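Local coordinates for xylose isomerase domain protein TIM barrel (Planctomyces limnophilus, PDB 3TVA) that binds a magnesium ion within a xylose isomerase-like TIM barrel and is probably an isomerase, at residues L233-T245 and A276-A288. Residues are numbered along the deposited sequence; the frame is centred on the assembly and turned at random. Where two conformers were deposited one is given.
Sequences LGTGDVGMEAYLT and ALELLTGLRKKIA
Glu241 and Lys286 join their charged ends where helix 240-249 meets the C-terminal helix 266-287. Followed outward, Glu241 serves two purposes. Its CB lies 4.1 Å from Leu283 CD2; CG, opposite the backbone N (chi1 -178°), is 4.2 Å from that methyl, and the extended chain brings CD to it at 4.0 Å. At the tip, OE2 stays close to Leu283 CD2 while OE1 takes a hydrogen bond from Lys286 NZ at 2.6 Å, within a salt bridge, through the syn lone pair on the side of OE2. The long, straight lysine chain crosses the glutamate at about a right angle. Thus the glutamate stem lies along leucine while its carboxylate and the Lys286 ammonium face outward. A glutamine here would probably leave that ammonium without its counter-charge and weaken the tie between the helices.

Both helices belong to the outer layer of the TIM barrel, before and after strand 256-258 in the chain, and their short segments cross at -47°. Between them apolar side chains mesh: Leu244 CD2 meets Leu283 CB at 3.6 Å and also touches Leu280 CD2, while Leu244 CB rests on Ile287 CD1. A branched chain suits Leu283, whose CD1 meets Leu244 while CD2 meets Glu241.

In the loop before helix 240-249, Leu233 CD2 sits 3.6 Å from Ala276 CB, where a small residue lets the backbones come close. Gly234 follows with a positive phi of 93°; a CB there would jam against Leu233 O and collide with Leu279 CD2.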
loop_
_atom_site.group_PDB
_atom_site.type_symbol
_atom_site.label_atom_id
_atom_site.label_comp_id
_atom_site.label_asym_id
_atom_site.label_seq_id
_atom_site.Cartn_x
_atom_site.Cartn_y
_atom_site.Cartn_z
ATOM N N LEU A 233 6.562 12.714 -7.833
ATOM C CA LEU A 233 7.695 11.863 -7.499
ATOM C C LEU A 233 9.022 12.557 -7.818
ATOM O O LEU A 233 9.218 13.054 -8.925
ATOM C CB LEU A 233 7.613 10.550 -8.274
ATOM C CG LEU A 233 8.365 9.390 -7.630
ATOM C CD1 LEU A 233 7.630 8.962 -6.367
ATOM C CD2 LEU A 233 8.536 8.218 -8.592
ATOM N N GLY A 234 9.917 12.604 -6.832
ATOM C CA GLY A 234 11.222 13.214 -7.017
ATOM C C GLY A 234 11.301 14.674 -6.621
ATOM O O GLY A 234 12.397 15.232 -6.552
ATOM N N THR A 235 10.154 15.315 -6.403
ATOM C CA THR A 235 10.168 16.723 -6.007
ATOM C C THR A 235 10.043 16.918 -4.494
ATOM O O THR A 235 10.062 18.049 -4.013
ATOM C CB THR A 235 9.092 17.558 -6.745
ATOM O OG1 THR A 235 7.786 17.091 -6.386
ATOM C CG2 THR A 235 9.278 17.443 -8.254
ATOM N N GLY A 236 9.921 15.816 -3.755
ATOM C CA GLY A 236 9.745 15.883 -2.314
ATOM C C GLY A 236 10.977 15.569 -1.484
ATOM O O GLY A 236 12.100 15.745 -1.944
ATOM N N ASP A 237 10.752 15.137 -0.242
ATOM C CA ASP A 237 11.825 14.856 0.717
ATOM C C ASP A 237 12.239 13.385 0.870
ATOM O O ASP A 237 13.090 13.077 1.702
ATOM C CB ASP A 237 11.467 15.433 2.089
ATOM C CG ASP A 237 11.353 16.945 2.065
ATOM O OD1 ASP A 237 12.096 17.577 1.282
ATOM O OD2 ASP A 237 10.521 17.498 2.816
ATOM N N VAL A 238 11.621 12.476 0.119
ATOM C CA VAL A 238 11.996 11.072 0.229
ATOM C C VAL A 238 13.436 10.803 -0.234
ATOM O O VAL A 238 14.150 10.082 0.454
ATOM C CB VAL A 238 11.011 10.100 -0.483
ATOM C CG1 VAL A 238 11.592 8.679 -0.504
ATOM C CG2 VAL A 238 9.667 10.100 0.212
ATOM N N GLY A 239 13.932 11.462 -1.281
ATOM C CA GLY A 239 15.166 10.951 -1.881
ATOM C C GLY A 239 15.021 9.687 -2.727
ATOM O O GLY A 239 15.393 8.589 -2.288
HETATM N N MSE A 240 14.363 9.816 -3.879
HETATM C CA MSE A 240 14.079 8.668 -4.741
HETATM C C MSE A 240 15.306 7.803 -5.048
HETATM O O MSE A 240 15.229 6.575 -5.016
HETATM C CB MSE A 240 13.397 9.118 -6.034
HETATM C CG MSE A 240 12.392 8.110 -6.611
HETATM SE SE MSE A 240 11.061 7.357 -5.352
HETATM C CE MSE A 240 10.575 8.963 -4.341
ATOM N N GLU A 241 16.436 8.434 -5.338
ATOM C CA GLU A 241 17.657 7.673 -5.577
ATOM C C GLU A 241 18.124 6.964 -4.298
ATOM O O GLU A 241 18.528 5.798 -4.337
ATOM C CB GLU A 241 18.774 8.544 -6.189
ATOM C CG GLU A 241 20.016 7.742 -6.469
ATOM C CD GLU A 241 20.829 8.279 -7.629
ATOM O OE1 GLU A 241 21.701 7.524 -8.122
ATOM O OE2 GLU A 241 20.606 9.443 -8.045
ATOM N N ALA A 242 18.036 7.653 -3.161
ATOM C CA ALA A 242 18.355 7.034 -1.871
ATOM C C ALA A 242 17.450 5.831 -1.554
ATOM O O ALA A 242 17.908 4.798 -1.061
ATOM C CB ALA A 242 18.283 8.075 -0.753
ATOM N N TYR A 243 16.163 5.976 -1.856
ATOM C CA TYR A 243 15.168 4.935 -1.621
ATOM C C TYR A 243 15.430 3.702 -2.496
ATOM O O TYR A 243 15.498 2.581 -1.994
ATOM C CB TYR A 243 13.781 5.523 -1.923
ATOM C CG TYR A 243 12.574 4.611 -1.779
ATOM C CD1 TYR A 243 12.426 3.769 -0.688
ATOM C CD2 TYR A 243 11.549 4.644 -2.725
ATOM C CE1 TYR A 243 11.298 2.953 -0.556
ATOM C CE2 TYR A 243 10.421 3.836 -2.604
ATOM C CZ TYR A 243 10.299 2.997 -1.513
ATOM O OH TYR A 243 9.165 2.207 -1.375
ATOM N N LEU A 244 15.569 3.917 -3.805
ATOM C CA LEU A 244 15.821 2.824 -4.734
ATOM C C LEU A 244 17.175 2.121 -4.518
ATOM O O LEU A 244 17.257 0.903 -4.646
ATOM C CB LEU A 244 15.685 3.284 -6.180
ATOM C CG LEU A 244 14.309 3.062 -6.824
ATOM C CD1 LEU A 244 13.241 3.722 -6.011
ATOM C CD2 LEU A 244 14.271 3.567 -8.281
ATOM N N THR A 245 18.210 2.888 -4.191
ATOM C CA THR A 245 19.522 2.298 -3.980
ATOM C C THR A 245 19.499 1.439 -2.713
ATOM O O THR A 245 20.122 0.385 -2.661
ATOM C CB THR A 245 20.634 3.375 -3.925
ATOM O OG1 THR A 245 20.449 4.318 -4.999
ATOM C CG2 THR A 245 21.992 2.743 -4.061
ATOM N N ALA A 276 6.819 10.221 -13.235
ATOM C CA ALA A 276 7.316 9.231 -12.289
ATOM C C ALA A 276 7.898 8.044 -13.050
ATOM O O ALA A 276 8.971 7.539 -12.715
ATOM C CB ALA A 276 6.201 8.765 -11.333
ATOM N N LEU A 277 7.185 7.616 -14.085
ATOM C CA LEU A 277 7.602 6.483 -14.896
ATOM C C LEU A 277 8.956 6.759 -15.568
ATOM O O LEU A 277 9.833 5.885 -15.615
ATOM C CB LEU A 277 6.509 6.147 -15.924
ATOM C CG LEU A 277 6.756 5.075 -16.989
ATOM C CD1 LEU A 277 7.267 3.797 -16.367
ATOM C CD2 LEU A 277 5.481 4.798 -17.770
ATOM N N GLU A 278 9.140 7.983 -16.053
ATOM C CA GLU A 278 10.417 8.370 -16.652
ATOM C C GLU A 278 11.570 8.402 -15.630
ATOM O O GLU A 278 12.676 7.912 -15.896
ATOM C CB GLU A 278 10.297 9.729 -17.343
ATOM C CG GLU A 278 11.613 10.222 -17.914
ATOM C CD GLU A 278 11.483 11.574 -18.575
ATOM O OE1 GLU A 278 12.151 11.792 -19.608
ATOM O OE2 GLU A 278 10.716 12.417 -18.058
ATOM N N LEU A 279 11.309 8.988 -14.466
ATOM C CA LEU A 279 12.291 9.021 -13.386
ATOM C C LEU A 279 12.696 7.611 -12.911
ATOM O O LEU A 279 13.885 7.312 -12.749
ATOM C CB LEU A 279 11.743 9.832 -12.213
ATOM C CG LEU A 279 12.656 9.850 -10.991
ATOM C CD1 LEU A 279 13.925 10.646 -11.315
ATOM C CD2 LEU A 279 11.947 10.423 -9.776
ATOM N N LEU A 280 11.714 6.740 -12.693
ATOM C CA LEU A 280 12.012 5.398 -12.187
ATOM C C LEU A 280 12.705 4.542 -13.237
ATOM O O LEU A 280 13.533 3.684 -12.910
ATOM C CB LEU A 280 10.743 4.695 -11.696
ATOM C CG LEU A 280 10.083 5.301 -10.454
ATOM C CD1 LEU A 280 8.767 4.610 -10.155
ATOM C CD2 LEU A 280 11.014 5.206 -9.245
ATOM N N THR A 281 12.364 4.775 -14.502
ATOM C CA THR A 281 12.954 4.013 -15.596
ATOM C C THR A 281 14.451 4.328 -15.702
ATOM O O THR A 281 15.265 3.428 -15.899
ATOM C CB THR A 281 12.222 4.298 -16.924
ATOM O OG1 THR A 281 10.869 3.829 -16.820
ATOM C CG2 THR A 281 12.900 3.608 -18.101
ATOM N N GLY A 282 14.803 5.605 -15.552
ATOM C CA GLY A 282 16.200 6.020 -15.538
ATOM C C GLY A 282 16.941 5.472 -14.324
ATOM O O GLY A 282 18.070 5.003 -14.438
ATOM N N LEU A 283 16.314 5.516 -13.151
ATOM C CA LEU A 283 16.987 5.012 -11.955
ATOM C C LEU A 283 17.145 3.489 -12.006
ATOM O O LEU A 283 18.171 2.951 -11.586
ATOM C CB LEU A 283 16.260 5.447 -10.674
ATOM C CG LEU A 283 16.319 6.945 -10.336
ATOM C CD1 LEU A 283 15.367 7.259 -9.184
ATOM C CD2 LEU A 283 17.742 7.388 -9.994
ATOM N N ARG A 284 16.138 2.797 -12.538
ATOM C CA ARG A 284 16.239 1.354 -12.714
ATOM C C ARG A 284 17.401 0.997 -13.625
ATOM O O ARG A 284 18.148 0.071 -13.341
ATOM C CB ARG A 284 14.948 0.766 -13.292
ATOM C CG ARG A 284 14.972 -0.761 -13.429
ATOM C CD ARG A 284 13.624 -1.280 -13.936
ATOM N NE ARG A 284 13.390 -0.850 -15.314
ATOM C CZ ARG A 284 12.226 -0.947 -15.953
ATOM N NH1 ARG A 284 11.164 -1.460 -15.335
ATOM N NH2 ARG A 284 12.123 -0.530 -17.218
ATOM N N LYS A 285 17.546 1.733 -14.725
ATOM C CA LYS A 285 18.619 1.468 -15.676
ATOM C C LYS A 285 19.989 1.679 -15.035
ATOM O O LYS A 285 20.935 0.933 -15.290
ATOM C CB LYS A 285 18.476 2.367 -16.904
ATOM C CG LYS A 285 19.561 2.170 -17.954
ATOM C CD LYS A 285 19.317 3.094 -19.140
ATOM C CE LYS A 285 20.550 3.219 -20.032
ATOM N NZ LYS A 285 20.851 1.955 -20.755
ATOM N N LYS A 286 20.090 2.704 -14.200
ATOM C CA LYS A 286 21.324 2.985 -13.480
ATOM C C LYS A 286 21.617 1.945 -12.394
ATOM O O LYS A 286 22.723 1.412 -12.321
ATOM C CB LYS A 286 21.250 4.379 -12.854
ATOM C CG LYS A 286 22.520 4.811 -12.144
ATOM C CD LYS A 286 22.294 6.097 -11.364
ATOM C CE LYS A 286 23.586 6.553 -10.681
ATOM N NZ LYS A 286 23.439 7.902 -10.058
ATOM N N ILE A 287 20.640 1.702 -11.522
ATOM C CA ILE A 287 20.841 0.827 -10.365
ATOM C C ILE A 287 20.711 -0.680 -10.627
ATOM O O ILE A 287 21.546 -1.468 -10.184
ATOM C CB ILE A 287 19.878 1.214 -9.232
ATOM C CG1 ILE A 287 20.060 2.687 -8.870
ATOM C CG2 ILE A 287 20.078 0.332 -8.004
ATOM C CD1 ILE A 287 18.915 3.230 -8.003
ATOM N N ALA A 288 19.668 -1.074 -11.351
ATOM C CA ALA A 288 19.390 -2.490 -11.574
ATOM C C ALA A 288 19.935 -2.986 -12.908
ATOM O O ALA A 288 19.866 -4.180 -13.202
ATOM C CB ALA A 288 17.890 -2.757 -11.475
#